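Local coordinates for extracellular solute-binding protein, family 1 (PDB 3QUF) that probably captures a solute, perhaps a sugar, outside the cell and hands it to an ABC-type import system, at residues M132-W137 with E328-F333; W267-L272 with I277-A282; A348-E353 with V357-F362. All blocks are in the same frame, centred on the assembly; numbering follows the deposited sequence.

Contact 1 (M132-W137 with E328-F333); sequences MPVSAW and EGLEAF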
HETATM    1  N   MSE A 132       6.174  -7.897 -11.806  1.00 11.43           N
HETATM    2  CA  MSE A 132       5.236  -6.967 -12.366  1.00 12.00           C
HETATM    3  C   MSE A 132       3.993  -6.913 -11.499  1.00 11.85           C
HETATM    4  O   MSE A 132       3.295  -7.929 -11.366  1.00 11.93           O
HETATM    5  CB  MSE A 132       4.823  -7.411 -13.796  1.00 12.32           C
HETATM    6  CG  MSE A 132       3.649  -6.620 -14.337  1.00 13.89           C
HETATM    7 SE   MSE A 132       2.932  -7.357 -15.999  0.85 17.16          SE
HETATM    8  CE  MSE A 132       2.095  -8.845 -15.238  1.00 16.56           C
ATOM      9  N   PRO A 133       3.683  -5.738 -10.923  1.00 10.75           N
ATOM     10  CA  PRO A 133       2.391  -5.528 -10.295  1.00 11.35           C
ATOM     11  C   PRO A 133       1.384  -5.058 -11.330  1.00 11.88           C
ATOM     12  O   PRO A 133       1.742  -4.348 -12.274  1.00 13.47           O
ATOM     13  CB  PRO A 133       2.670  -4.387  -9.323  1.00 11.87           C
ATOM     14  CG  PRO A 133       3.725  -3.574  -9.994  1.00 11.23           C
ATOM     15  CD  PRO A 133       4.462  -4.482 -10.975  1.00 11.83           C
ATOM     16  N   VAL A 134       0.136  -5.471 -11.169  1.00 12.57           N
ATOM     17  CA  VAL A 134      -0.907  -4.974 -12.016  1.00 11.91           C
ATOM     18  C   VAL A 134      -2.050  -4.296 -11.266  1.00 12.21           C
ATOM     19  O   VAL A 134      -2.961  -3.755 -11.915  1.00 13.14           O
ATOM     20  CB  VAL A 134      -1.482  -6.062 -12.925  1.00 12.41           C
ATOM     21  CG1 VAL A 134      -0.361  -6.588 -13.859  1.00 14.42           C
ATOM     22  CG2 VAL A 134      -2.132  -7.199 -12.083  1.00 12.22           C
ATOM     23  N   SER A 135      -1.995  -4.293  -9.943  1.00 11.78           N
ATOM     24  CA  SER A 135      -3.110  -3.794  -9.156  1.00 12.45           C
ATOM     25  C   SER A 135      -2.601  -3.221  -7.860  1.00 12.18           C
ATOM     26  O   SER A 135      -1.463  -3.486  -7.453  1.00 12.36           O
ATOM     27  CB  SER A 135      -4.119  -4.894  -8.895  1.00 14.59           C
ATOM     28  OG  SER A 135      -3.514  -5.913  -8.177  1.00 15.70           O
ATOM     29  N   ALA A 136      -3.451  -2.424  -7.210  1.00 12.06           N
ATOM     30  CA  ALA A 136      -3.045  -1.655  -6.046  1.00 11.97           C
ATOM     31  C   ALA A 136      -4.236  -1.449  -5.143  1.00 12.48           C
ATOM     32  O   ALA A 136      -5.391  -1.512  -5.553  1.00 14.26           O
ATOM     33  CB  ALA A 136      -2.479  -0.293  -6.464  1.00 11.99           C
ATOM     34  N   TRP A 137      -3.924  -1.179  -3.897  1.00 12.53           N
ATOM     35  CA  TRP A 137      -4.889  -0.704  -2.935  1.00 13.42           C
ATOM     36  C   TRP A 137      -4.591   0.750  -2.597  1.00 13.93           C
ATOM     37  O   TRP A 137      -3.456   1.215  -2.787  1.00 13.28           O
ATOM     38  CB  TRP A 137      -4.780  -1.547  -1.670  1.00 13.29           C
ATOM     39  CG  TRP A 137      -3.461  -1.407  -0.950  1.00 12.50           C
ATOM     40  CD1 TRP A 137      -2.310  -2.134  -1.146  1.00 15.18           C
ATOM     41  CD2 TRP A 137      -3.145  -0.461   0.084  1.00 13.32           C
ATOM     42  NE1 TRP A 137      -1.299  -1.676  -0.346  1.00 14.66           N
ATOM     43  CE2 TRP A 137      -1.793  -0.677   0.453  1.00 12.89           C
ATOM     44  CE3 TRP A 137      -3.874   0.524   0.743  1.00 12.19           C
ATOM     45  CZ2 TRP A 137      -1.161   0.093   1.412  1.00 15.07           C
ATOM     46  CZ3 TRP A 137      -3.235   1.293   1.719  1.00 13.68           C
ATOM     47  CH2 TRP A 137      -1.896   1.073   2.035  1.00 12.33           C
ATOM     48  N   GLU A 328      -8.997  -7.821 -20.399  1.00 19.61           N
ATOM     49  CA  GLU A 328      -9.791  -8.908 -19.861  1.00 19.91           C
ATOM     50  C   GLU A 328      -9.225  -9.386 -18.540  1.00 18.47           C
ATOM     51  O   GLU A 328      -9.958  -9.575 -17.566  1.00 18.47           O
ATOM     52  CB  GLU A 328      -9.828 -10.064 -20.866  1.00 22.06           C
ATOM     53  CG  GLU A 328     -10.687 -11.195 -20.439  1.00 27.49           C
ATOM     54  CD  GLU A 328     -10.805 -12.257 -21.535  1.00 33.26           C
ATOM     55  OE1 GLU A 328     -11.378 -11.915 -22.591  1.00 37.31           O
ATOM     56  OE2 GLU A 328     -10.318 -13.398 -21.325  1.00 34.08           O
ATOM     57  N   GLY A 329      -7.911  -9.582 -18.505  1.00 17.89           N
ATOM     58  CA  GLY A 329      -7.248 -10.035 -17.275  1.00 16.60           C
ATOM     59  C   GLY A 329      -7.383  -9.070 -16.126  1.00 16.56           C
ATOM     60  O   GLY A 329      -7.657  -9.455 -14.993  1.00 17.08           O
ATOM     61  N   LEU A 330      -7.161  -7.797 -16.426  1.00 15.73           N
ATOM     62  CA  LEU A 330      -7.204  -6.739 -15.407  1.00 16.11           C
ATOM     63  C   LEU A 330      -8.602  -6.582 -14.829  1.00 16.13           C
ATOM     64  O   LEU A 330      -8.758  -6.401 -13.605  1.00 17.05           O
ATOM     65  CB  LEU A 330      -6.718  -5.403 -15.994  1.00 15.28           C
ATOM     66  CG  LEU A 330      -5.231  -5.339 -16.333  1.00 16.13           C
ATOM     67  CD1 LEU A 330      -4.962  -4.203 -17.329  1.00 17.52           C
ATOM     68  CD2 LEU A 330      -4.406  -5.144 -15.037  1.00 16.41           C
ATOM     69  N   GLU A 331      -9.603  -6.613 -15.685  1.00 17.52           N
ATOM     70  CA  GLU A 331     -10.985  -6.477 -15.208  1.00 19.95           C
ATOM     71  C   GLU A 331     -11.329  -7.634 -14.277  1.00 19.63           C
ATOM     72  O   GLU A 331     -11.892  -7.417 -13.202  1.00 20.38           O
ATOM     73  CB  GLU A 331     -11.973  -6.405 -16.370  1.00 21.00           C
ATOM     74  CG  GLU A 331     -13.426  -6.346 -15.874  1.00 26.40           C
ATOM     75  CD  GLU A 331     -14.392  -5.811 -16.910  1.00 35.53           C
ATOM     76  OE1 GLU A 331     -14.086  -5.921 -18.126  1.00 35.59           O
ATOM     77  OE2 GLU A 331     -15.461  -5.264 -16.492  1.00 41.29           O
ATOM     78  N   ALA A 332     -10.963  -8.846 -14.691  1.00 19.41           N
ATOM     79  CA  ALA A 332     -11.242 -10.028 -13.884  1.00 19.80           C
ATOM     80  C   ALA A 332     -10.536  -9.992 -12.531  1.00 18.75           C
ATOM     81  O   ALA A 332     -11.151 -10.260 -11.518  1.00 19.92           O
ATOM     82  CB  ALA A 332     -10.869 -11.308 -14.636  1.00 19.03           C
ATOM     83  N   PHE A 333      -9.286  -9.603 -12.525  1.00 18.24           N
ATOM     84  CA  PHE A 333      -8.500  -9.608 -11.294  1.00 17.30           C
ATOM     85  C   PHE A 333      -8.937  -8.490 -10.341  1.00 17.54           C
ATOM     86  O   PHE A 333      -9.193  -8.742  -9.174  1.00 17.83           O
ATOM     87  CB  PHE A 333      -7.046  -9.457 -11.647  1.00 16.13           C
ATOM     88  CG  PHE A 333      -6.096  -9.659 -10.478  1.00 16.23           C
ATOM     89  CD1 PHE A 333      -6.363 -10.555  -9.453  1.00 17.78           C
ATOM     90  CD2 PHE A 333      -4.891  -8.986 -10.458  1.00 17.08           C
ATOM     91  CE1 PHE A 333      -5.468 -10.725  -8.406  1.00 18.89           C
ATOM     92  CE2 PHE A 333      -3.997  -9.149  -9.404  1.00 18.17           C
ATOM     93  CZ  PHE A 333      -4.279 -10.026  -8.396  1.00 17.46           C
TER
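L330 and F333, one helical turn apart, meet V134, the last loop residue before strand 135-144, and S135, the first of the strand. L330 comes first along helix 327-337. Its CB does not aim at the 132-137 segment, but its CD2 methyl reaches V134. CD2 of L330 lies 3.7 Å from CB of V134. The same methyl is 3.7 Å from the carbonyl O of V134, so it touches both side chain and backbone of that residue. L330 also packs on S343 and Y346.

F333 follows on the same side of the helix. Its CG is anti to the backbone N (chi1 -171°), which carries the ring out toward the strand. The CG2 methyl of V134 meets the ring at its edge, near the ring plane, and is 3.7 Å from CD2 of F333. The two side chains cross at about a right angle. V134 meets the leucine with its CB and the phenylalanine with its CG2. S135 OG approaches the same ring obliquely, 3.5 Å from CE2 of F333. F38 also meets the F333 ring edge-to-face, and V46 of helix 40-53 touches F333.

On the strand side, V134 is tied through its backbone to L342 and S135 to D300. The contact therefore places helix 327-337 against the entry to a long strand of the mixed sheet. All four touching residues are buried. Across the segments the chemistry is van der Waals contact, with one hydroxyl set obliquely against an aromatic ring. This implies that shape, rather than directed polar bonds, sets how helix and strand fit here.

Contact 2 (W267-L272 with I277-A282); sequences WDLPDL and IDFGVA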
ATOM      1  N   TRP A 267     -12.622  -0.652   1.095  1.00 22.80           N
ATOM      2  CA  TRP A 267     -13.197  -1.773   1.882  1.00 24.78           C
ATOM      3  C   TRP A 267     -14.302  -1.349   2.865  1.00 25.27           C
ATOM      4  O   TRP A 267     -15.233  -2.141   3.166  1.00 26.85           O
ATOM      5  CB  TRP A 267     -12.058  -2.550   2.596  1.00 24.84           C
ATOM      6  CG  TRP A 267     -11.132  -1.686   3.468  1.00 25.42           C
ATOM      7  CD1 TRP A 267     -11.297  -1.382   4.784  1.00 25.42           C
ATOM      8  CD2 TRP A 267      -9.917  -1.050   3.060  1.00 24.07           C
ATOM      9  NE1 TRP A 267     -10.267  -0.577   5.226  1.00 26.47           N
ATOM     10  CE2 TRP A 267      -9.411  -0.357   4.182  1.00 26.76           C
ATOM     11  CE3 TRP A 267      -9.215  -0.983   1.851  1.00 24.93           C
ATOM     12  CZ2 TRP A 267      -8.236   0.381   4.125  1.00 27.16           C
ATOM     13  CZ3 TRP A 267      -8.044  -0.252   1.798  1.00 26.11           C
ATOM     14  CH2 TRP A 267      -7.574   0.424   2.935  1.00 24.86           C
ATOM     15  N   ASP A 268     -14.247  -0.126   3.385  1.00 24.33           N
ATOM     16  CA  ASP A 268     -15.271   0.385   4.303  1.00 25.37           C
ATOM     17  C   ASP A 268     -16.445   1.110   3.643  1.00 24.99           C
ATOM     18  O   ASP A 268     -17.332   1.583   4.324  1.00 24.51           O
ATOM     19  CB  ASP A 268     -14.648   1.332   5.322  1.00 24.91           C
ATOM     20  CG  ASP A 268     -13.919   0.598   6.438  1.00 29.07           C
ATOM     21  OD1 ASP A 268     -14.183  -0.608   6.637  1.00 30.34           O
ATOM     22  OD2 ASP A 268     -13.118   1.249   7.150  1.00 27.53           O
ATOM     23  N   LEU A 269     -16.452   1.226   2.322  1.00 25.19           N
ATOM     24  CA  LEU A 269     -17.494   2.037   1.679  1.00 26.59           C
ATOM     25  C   LEU A 269     -18.889   1.490   1.910  1.00 26.49           C
ATOM     26  O   LEU A 269     -19.810   2.259   2.121  1.00 27.58           O
ATOM     27  CB  LEU A 269     -17.269   2.141   0.185  1.00 27.51           C
ATOM     28  CG  LEU A 269     -16.372   3.296  -0.192  1.00 29.89           C
ATOM     29  CD1 LEU A 269     -15.959   3.093  -1.648  1.00 35.21           C
ATOM     30  CD2 LEU A 269     -17.135   4.617   0.021  1.00 33.71           C
ATOM     31  N   PRO A 270     -19.049   0.172   1.858  1.00 27.01           N
ATOM     32  CA  PRO A 270     -20.400  -0.371   2.048  1.00 28.64           C
ATOM     33  C   PRO A 270     -20.994  -0.036   3.411  1.00 29.56           C
ATOM     34  O   PRO A 270     -22.154   0.373   3.511  1.00 30.34           O
ATOM     35  CB  PRO A 270     -20.183  -1.871   1.915  1.00 28.32           C
ATOM     36  CG  PRO A 270     -19.072  -2.001   1.002  1.00 28.17           C
ATOM     37  CD  PRO A 270     -18.133  -0.862   1.348  1.00 26.10           C
ATOM     38  N   ASP A 271     -20.179  -0.161   4.459  1.00 30.32           N
ATOM     39  CA  ASP A 271     -20.620   0.225   5.802  1.00 30.87           C
ATOM     40  C   ASP A 271     -20.870   1.734   5.929  1.00 30.81           C
ATOM     41  O   ASP A 271     -21.818   2.155   6.600  1.00 31.37           O
ATOM     42  CB  ASP A 271     -19.628  -0.257   6.872  1.00 32.06           C
ATOM     43  CG  ASP A 271     -19.600  -1.798   7.029  1.00 35.98           C
ATOM     44  OD1 ASP A 271     -20.611  -2.468   6.734  1.00 41.37           O
ATOM     45  OD2 ASP A 271     -18.547  -2.333   7.457  1.00 41.68           O
ATOM     46  N   LEU A 272     -20.053   2.560   5.275  1.00 29.39           N
ATOM     47  CA  LEU A 272     -20.234   4.000   5.381  1.00 30.04           C
ATOM     48  C   LEU A 272     -21.483   4.456   4.622  1.00 30.96           C
ATOM     49  O   LEU A 272     -22.180   5.377   5.039  1.00 31.37           O
ATOM     50  CB  LEU A 272     -18.983   4.739   4.895  1.00 29.83           C
ATOM     51  CG  LEU A 272     -17.723   4.545   5.768  1.00 31.42           C
ATOM     52  CD1 LEU A 272     -16.723   5.643   5.460  1.00 31.81           C
ATOM     53  CD2 LEU A 272     -17.981   4.499   7.277  1.00 30.65           C
ATOM     54  N   ILE A 277     -24.118   8.721   8.019  1.00 33.21           N
ATOM     55  CA  ILE A 277     -23.129   9.781   7.906  1.00 31.92           C
ATOM     56  C   ILE A 277     -23.034  10.349   6.485  1.00 31.34           C
ATOM     57  O   ILE A 277     -22.853   9.615   5.520  1.00 30.91           O
ATOM     58  CB  ILE A 277     -21.708   9.311   8.312  1.00 31.22           C
ATOM     59  CG1 ILE A 277     -21.732   8.597   9.674  1.00 31.69           C
ATOM     60  CG2 ILE A 277     -20.749  10.525   8.319  1.00 27.63           C
ATOM     61  CD1 ILE A 277     -22.351   9.407  10.808  1.00 32.69           C
ATOM     62  N   ASP A 278     -23.140  11.669   6.388  1.00 31.63           N
ATOM     63  CA  ASP A 278     -22.810  12.378   5.165  1.00 31.54           C
ATOM     64  C   ASP A 278     -21.279  12.533   5.158  1.00 28.82           C
ATOM     65  O   ASP A 278     -20.756  13.436   5.780  1.00 30.16           O
ATOM     66  CB  ASP A 278     -23.483  13.750   5.144  1.00 33.38           C
ATOM     67  CG  ASP A 278     -23.340  14.467   3.797  1.00 35.84           C
ATOM     68  OD1 ASP A 278     -22.867  13.834   2.832  1.00 38.52           O
ATOM     69  OD2 ASP A 278     -23.709  15.674   3.725  1.00 41.10           O
ATOM     70  N   PHE A 279     -20.608  11.630   4.484  1.00 27.94           N
ATOM     71  CA  PHE A 279     -19.123  11.581   4.512  1.00 26.12           C
ATOM     72  C   PHE A 279     -18.470  12.002   3.192  1.00 26.35           C
ATOM     73  O   PHE A 279     -19.023  11.799   2.125  1.00 27.08           O
ATOM     74  CB  PHE A 279     -18.649  10.179   4.915  1.00 25.88           C
ATOM     75  CG  PHE A 279     -18.808   9.127   3.831  1.00 25.16           C
ATOM     76  CD1 PHE A 279     -20.010   8.446   3.674  1.00 25.76           C
ATOM     77  CD2 PHE A 279     -17.767   8.828   2.967  1.00 25.27           C
ATOM     78  CE1 PHE A 279     -20.152   7.485   2.669  1.00 25.74           C
ATOM     79  CE2 PHE A 279     -17.899   7.868   1.963  1.00 25.13           C
ATOM     80  CZ  PHE A 279     -19.102   7.193   1.819  1.00 26.40           C
ATOM     81  N   GLY A 280     -17.266  12.572   3.283  1.00 25.32           N
ATOM     82  CA  GLY A 280     -16.454  12.819   2.106  1.00 25.28           C
ATOM     83  C   GLY A 280     -15.134  12.096   2.236  1.00 23.34           C
ATOM     84  O   GLY A 280     -14.857  11.508   3.278  1.00 21.79           O
ATOM     85  N   VAL A 281     -14.337  12.100   1.165  1.00 22.78           N
ATOM     86  CA  VAL A 281     -13.055  11.424   1.155  1.00 22.29           C
ATOM     87  C   VAL A 281     -11.987  12.361   0.625  1.00 22.87           C
ATOM     88  O   VAL A 281     -12.099  12.811  -0.523  1.00 24.70           O
ATOM     89  CB  VAL A 281     -13.053  10.144   0.282  1.00 22.41           C
ATOM     90  CG1 VAL A 281     -11.713   9.439   0.372  1.00 21.74           C
ATOM     91  CG2 VAL A 281     -14.196   9.201   0.740  1.00 22.59           C
ATOM     92  N   ALA A 282     -10.929  12.570   1.415  1.00 19.09           N
ATOM     93  CA  ALA A 282      -9.894  13.531   1.069  1.00 18.99           C
ATOM     94  C   ALA A 282      -8.540  12.861   1.141  1.00 16.39           C
ATOM     95  O   ALA A 282      -8.370  11.916   1.906  1.00 16.24           O
ATOM     96  CB  ALA A 282      -9.929  14.689   2.065  1.00 18.54           C
TER
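F279 receives two leucines of helix 269-274, one over a face of its ring and one at its edge. L272 takes the face. Its CB stands 4.0 Å from the centroid of the F279 ring, 22° off the ring normal, a CH-pi contact shifted toward the rim. The nearest ring atom is CE1 of F279, 3.7 Å from CB of L272. L269 takes the edge. Its CD2 methyl lies near the ring plane, 3.7 Å from CZ of F279, and its side chain crosses that of F279 at about a right angle.

With chi1 at 74°, CG of F279 is flanked by both the backbone N and the carbonyl carbon, and the ring turns toward the helix. On the helix, the L272 amide bonds to the D268 carbonyl, N to O 3.0 Å, within the first turn. D268 and D271 both form salt bridges with K251, which ties this turn to helix 247-255. S275 OG is hydrogen-bonded to L272 O and to I277 N, across the short turn between helix and strand.

The pair is a helix followed by a strand, with the helix folded back on it. Strand 279-282 runs antiparallel to strand 135-144, with backbone bonds from G280 to Y143 and from A282 to F141. F254 of helix 247-255 touches L272, I277 and F279, while F142 of strand 135-144 also meets L272.

Contact 3 (A348-E353 with V357-F362); sequences AEPPAE and VVDNYF
A water joins E353 to V357 and makes the one polar link between the two segments. It donates to the carbonyl O of E353 at 2.8 Å. It accepts from the backbone N of V357 at 3.0 Å. The water thus connects the end of the 348-353 loop to an amide in the first turn of helix 355-362. Both ends of the bridge are backbone atoms.

The apolar part lies further back along the loop, at P350. CB of its ring is 4.0 Å from CG2 of V358. CG of P350 lies near the other methyl, 4.1 Å from CG1 of V358. The proline ring crosses the branched end of the valine at a slant, with CB near one methyl and CG near the other. With chi1 at 172°, CG1 of V358 points opposite its own amide N, and CG2 lies beside that N. This spreads both methyls toward the loop.

In this protein of the bacterial solute-binding protein 1 family, the loop follows strand 340-341. It runs into helix 355-362 and folds back against its first turns. The helix has a wider pi-type turn at 358-362. There the amide N of F362 reaches back to V357 O at 2.9 Å, while the bond from Y361 N to that same oxygen is weak.

D359 adds a loose contact, its OD1 4.3 Å from CG of P350. The other carboxylate oxygen, OD2, forms a salt bridge with K355, one turn earlier. At the helix end of the loop, E353 OE2 is hydrogen-bonded to Q273 NE2. V357 touches V281 of strand 279-282, and F362 packs on A136 and V138 of strand 135-144.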
ATOM      1  N   ALA A 348     -11.397   0.853 -13.893  1.00 26.55           N
ATOM      2  CA  ALA A 348     -12.828   0.890 -13.519  1.00 28.26           C
ATOM      3  C   ALA A 348     -13.216   2.316 -13.173  1.00 28.52           C
ATOM      4  O   ALA A 348     -12.395   3.121 -12.771  1.00 27.19           O
ATOM      5  CB  ALA A 348     -13.083  -0.028 -12.340  1.00 28.67           C
ATOM      6  N   GLU A 349     -14.493   2.614 -13.332  1.00 30.65           N
ATOM      7  CA  GLU A 349     -15.041   3.867 -12.870  1.00 31.35           C
ATOM      8  C   GLU A 349     -15.083   3.886 -11.357  1.00 29.88           C
ATOM      9  O   GLU A 349     -15.662   2.998 -10.758  1.00 30.26           O
ATOM     10  CB  GLU A 349     -16.447   4.010 -13.450  1.00 33.60           C
ATOM     11  CG  GLU A 349     -16.406   4.576 -14.824  1.00 37.78           C
ATOM     12  CD  GLU A 349     -15.780   5.953 -14.801  1.00 44.47           C
ATOM     13  OE1 GLU A 349     -14.535   6.095 -14.890  1.00 51.84           O
ATOM     14  OE2 GLU A 349     -16.542   6.924 -14.677  1.00 51.15           O
ATOM     15  N   PRO A 350     -14.447   4.870 -10.735  1.00 29.09           N
ATOM     16  CA  PRO A 350     -14.476   4.800  -9.277  1.00 28.29           C
ATOM     17  C   PRO A 350     -15.850   5.182  -8.719  1.00 27.66           C
ATOM     18  O   PRO A 350     -16.566   5.938  -9.352  1.00 27.93           O
ATOM     19  CB  PRO A 350     -13.419   5.821  -8.856  1.00 28.18           C
ATOM     20  CG  PRO A 350     -13.303   6.752  -9.994  1.00 29.23           C
ATOM     21  CD  PRO A 350     -13.686   6.032 -11.233  1.00 29.03           C
ATOM     22  N   PRO A 351     -16.193   4.676  -7.521  1.00 27.22           N
ATOM     23  CA  PRO A 351     -17.335   5.206  -6.797  1.00 26.48           C
ATOM     24  C   PRO A 351     -17.213   6.703  -6.685  1.00 25.94           C
ATOM     25  O   PRO A 351     -16.107   7.207  -6.465  1.00 23.05           O
ATOM     26  CB  PRO A 351     -17.216   4.532  -5.423  1.00 27.07           C
ATOM     27  CG  PRO A 351     -16.490   3.288  -5.685  1.00 28.24           C
ATOM     28  CD  PRO A 351     -15.512   3.604  -6.775  1.00 26.58           C
ATOM     29  N   ALA A 352     -18.331   7.417  -6.825  1.00 25.21           N
ATOM     30  CA  ALA A 352     -18.367   8.878  -6.760  1.00 24.82           C
ATOM     31  C   ALA A 352     -17.564   9.480  -5.619  1.00 24.30           C
ATOM     32  O   ALA A 352     -16.845  10.470  -5.791  1.00 24.23           O
ATOM     33  CB  ALA A 352     -19.814   9.387  -6.673  1.00 26.85           C
ATOM     34  N   GLU A 353     -17.692   8.888  -4.439  1.00 23.09           N
ATOM     35  CA  GLU A 353     -17.041   9.436  -3.258  1.00 22.48           C
ATOM     36  C   GLU A 353     -15.502   9.362  -3.392  1.00 20.32           C
ATOM     37  O   GLU A 353     -14.802  10.135  -2.735  1.00 21.29           O
ATOM     38  CB  GLU A 353     -17.478   8.661  -2.009  1.00 22.92           C
ATOM     39  CG  GLU A 353     -18.976   8.732  -1.732  1.00 28.17           C
ATOM     40  CD  GLU A 353     -19.851   7.667  -2.465  1.00 30.67           C
ATOM     41  OE1 GLU A 353     -19.409   6.987  -3.421  1.00 29.08           O
ATOM     42  OE2 GLU A 353     -21.020   7.509  -2.039  1.00 36.89           O
ATOM     43  N   VAL A 357      -9.852  11.173  -5.038  1.00 19.92           N
ATOM     44  CA  VAL A 357      -8.683  10.430  -4.599  1.00 18.83           C
ATOM     45  C   VAL A 357      -8.138   9.523  -5.706  1.00 18.59           C
ATOM     46  O   VAL A 357      -6.935   9.415  -5.899  1.00 17.63           O
ATOM     47  CB  VAL A 357      -8.875   9.728  -3.223  1.00 20.43           C
ATOM     48  CG1 VAL A 357      -9.027  10.782  -2.129  1.00 20.63           C
ATOM     49  CG2 VAL A 357     -10.022   8.803  -3.196  1.00 23.59           C
ATOM     50  N   VAL A 358      -9.016   8.909  -6.481  1.00 16.73           N
ATOM     51  CA  VAL A 358      -8.560   8.067  -7.567  1.00 17.01           C
ATOM     52  C   VAL A 358      -8.001   8.874  -8.730  1.00 18.31           C
ATOM     53  O   VAL A 358      -6.871   8.617  -9.184  1.00 18.35           O
ATOM     54  CB  VAL A 358      -9.641   7.103  -8.026  1.00 17.51           C
ATOM     55  CG1 VAL A 358      -9.240   6.336  -9.292  1.00 16.63           C
ATOM     56  CG2 VAL A 358      -9.920   6.129  -6.849  1.00 15.74           C
ATOM     57  N   ASP A 359      -8.772   9.835  -9.240  1.00 18.74           N
ATOM     58  CA  ASP A 359      -8.324  10.558 -10.419  1.00 20.38           C
ATOM     59  C   ASP A 359      -7.154  11.503 -10.179  1.00 19.59           C
ATOM     60  O   ASP A 359      -6.303  11.645 -11.053  1.00 20.52           O
ATOM     61  CB  ASP A 359      -9.447  11.377 -11.025  1.00 21.77           C
ATOM     62  CG  ASP A 359     -10.495  10.523 -11.728  1.00 26.49           C
ATOM     63  OD1 ASP A 359     -10.365   9.270 -11.812  1.00 29.29           O
ATOM     64  OD2 ASP A 359     -11.468  11.148 -12.165  1.00 30.86           O
ATOM     65  N   ASN A 360      -7.113  12.154  -9.025  1.00 18.21           N
ATOM     66  CA  ASN A 360      -6.145  13.208  -8.802  1.00 17.58           C
ATOM     67  C   ASN A 360      -4.935  12.795  -7.967  1.00 16.89           C
ATOM     68  O   ASN A 360      -3.971  13.548  -7.865  1.00 17.69           O
ATOM     69  CB  ASN A 360      -6.844  14.427  -8.230  1.00 18.14           C
ATOM     70  CG  ASN A 360      -7.878  14.974  -9.188  1.00 21.35           C
ATOM     71  OD1 ASN A 360      -7.641  15.020 -10.407  1.00 24.30           O
ATOM     72  ND2 ASN A 360      -9.059  15.304  -8.666  1.00 23.96           N
ATOM     73  N   TYR A 361      -4.992  11.595  -7.370  1.00 15.30           N
ATOM     74  CA  TYR A 361      -3.900  11.091  -6.553  1.00 14.40           C
ATOM     75  C   TYR A 361      -3.451   9.734  -7.032  1.00 13.87           C
ATOM     76  O   TYR A 361      -2.296   9.581  -7.404  1.00 15.34           O
ATOM     77  CB  TYR A 361      -4.241  11.149  -5.021  1.00 13.25           C
ATOM     78  CG  TYR A 361      -4.516  12.567  -4.649  1.00 13.65           C
ATOM     79  CD1 TYR A 361      -3.477  13.437  -4.298  1.00 15.75           C
ATOM     80  CD2 TYR A 361      -5.804  13.089  -4.777  1.00 17.85           C
ATOM     81  CE1 TYR A 361      -3.738  14.765  -4.036  1.00 16.45           C
ATOM     82  CE2 TYR A 361      -6.067  14.434  -4.508  1.00 16.88           C
ATOM     83  CZ  TYR A 361      -5.020  15.261  -4.180  1.00 18.64           C
ATOM     84  OH  TYR A 361      -5.271  16.597  -3.935  1.00 21.93           O
ATOM     85  N   PHE A 362      -4.314   8.726  -7.021  1.00 12.57           N
ATOM     86  CA  PHE A 362      -3.904   7.391  -7.463  1.00 13.18           C
ATOM     87  C   PHE A 362      -3.403   7.406  -8.918  1.00 14.57           C
ATOM     88  O   PHE A 362      -2.300   6.949  -9.213  1.00 14.42           O
ATOM     89  CB  PHE A 362      -5.030   6.372  -7.281  1.00 13.28           C
ATOM     90  CG  PHE A 362      -4.681   5.018  -7.807  1.00 12.75           C
ATOM     91  CD1 PHE A 362      -3.742   4.242  -7.187  1.00 14.13           C
ATOM     92  CD2 PHE A 362      -5.305   4.539  -8.953  1.00 14.76           C
ATOM     93  CE1 PHE A 362      -3.401   3.000  -7.720  1.00 13.70           C
ATOM     94  CE2 PHE A 362      -4.953   3.297  -9.481  1.00 15.24           C
ATOM     95  CZ  PHE A 362      -4.008   2.541  -8.836  1.00 14.66           C
TER
HETATM   96  O   HOH W   1     -12.281  11.283  -3.328  1.00 21.58           O

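Buried contacts 1 and 2 set a helix against one mixed sheet: against the start of strand 135-144 and its preceding loop residue in contact 1, against strand 279-282 in contact 2. Their centres are 24 Å apart, and they do not touch. Both are mainly apolar and turn on a phenylalanine ring, supplied by the helix in contact 1 and by the strand in contact 2. Contact 3 is only partly buried and joins a loop to the helix after it. It is the smallest and has a water bridge. It touches both others: F362 CE1 is 3.6 Å from A136 CB of contact 1, and E353 O is 3.5 Å from V281 CB of contact 2.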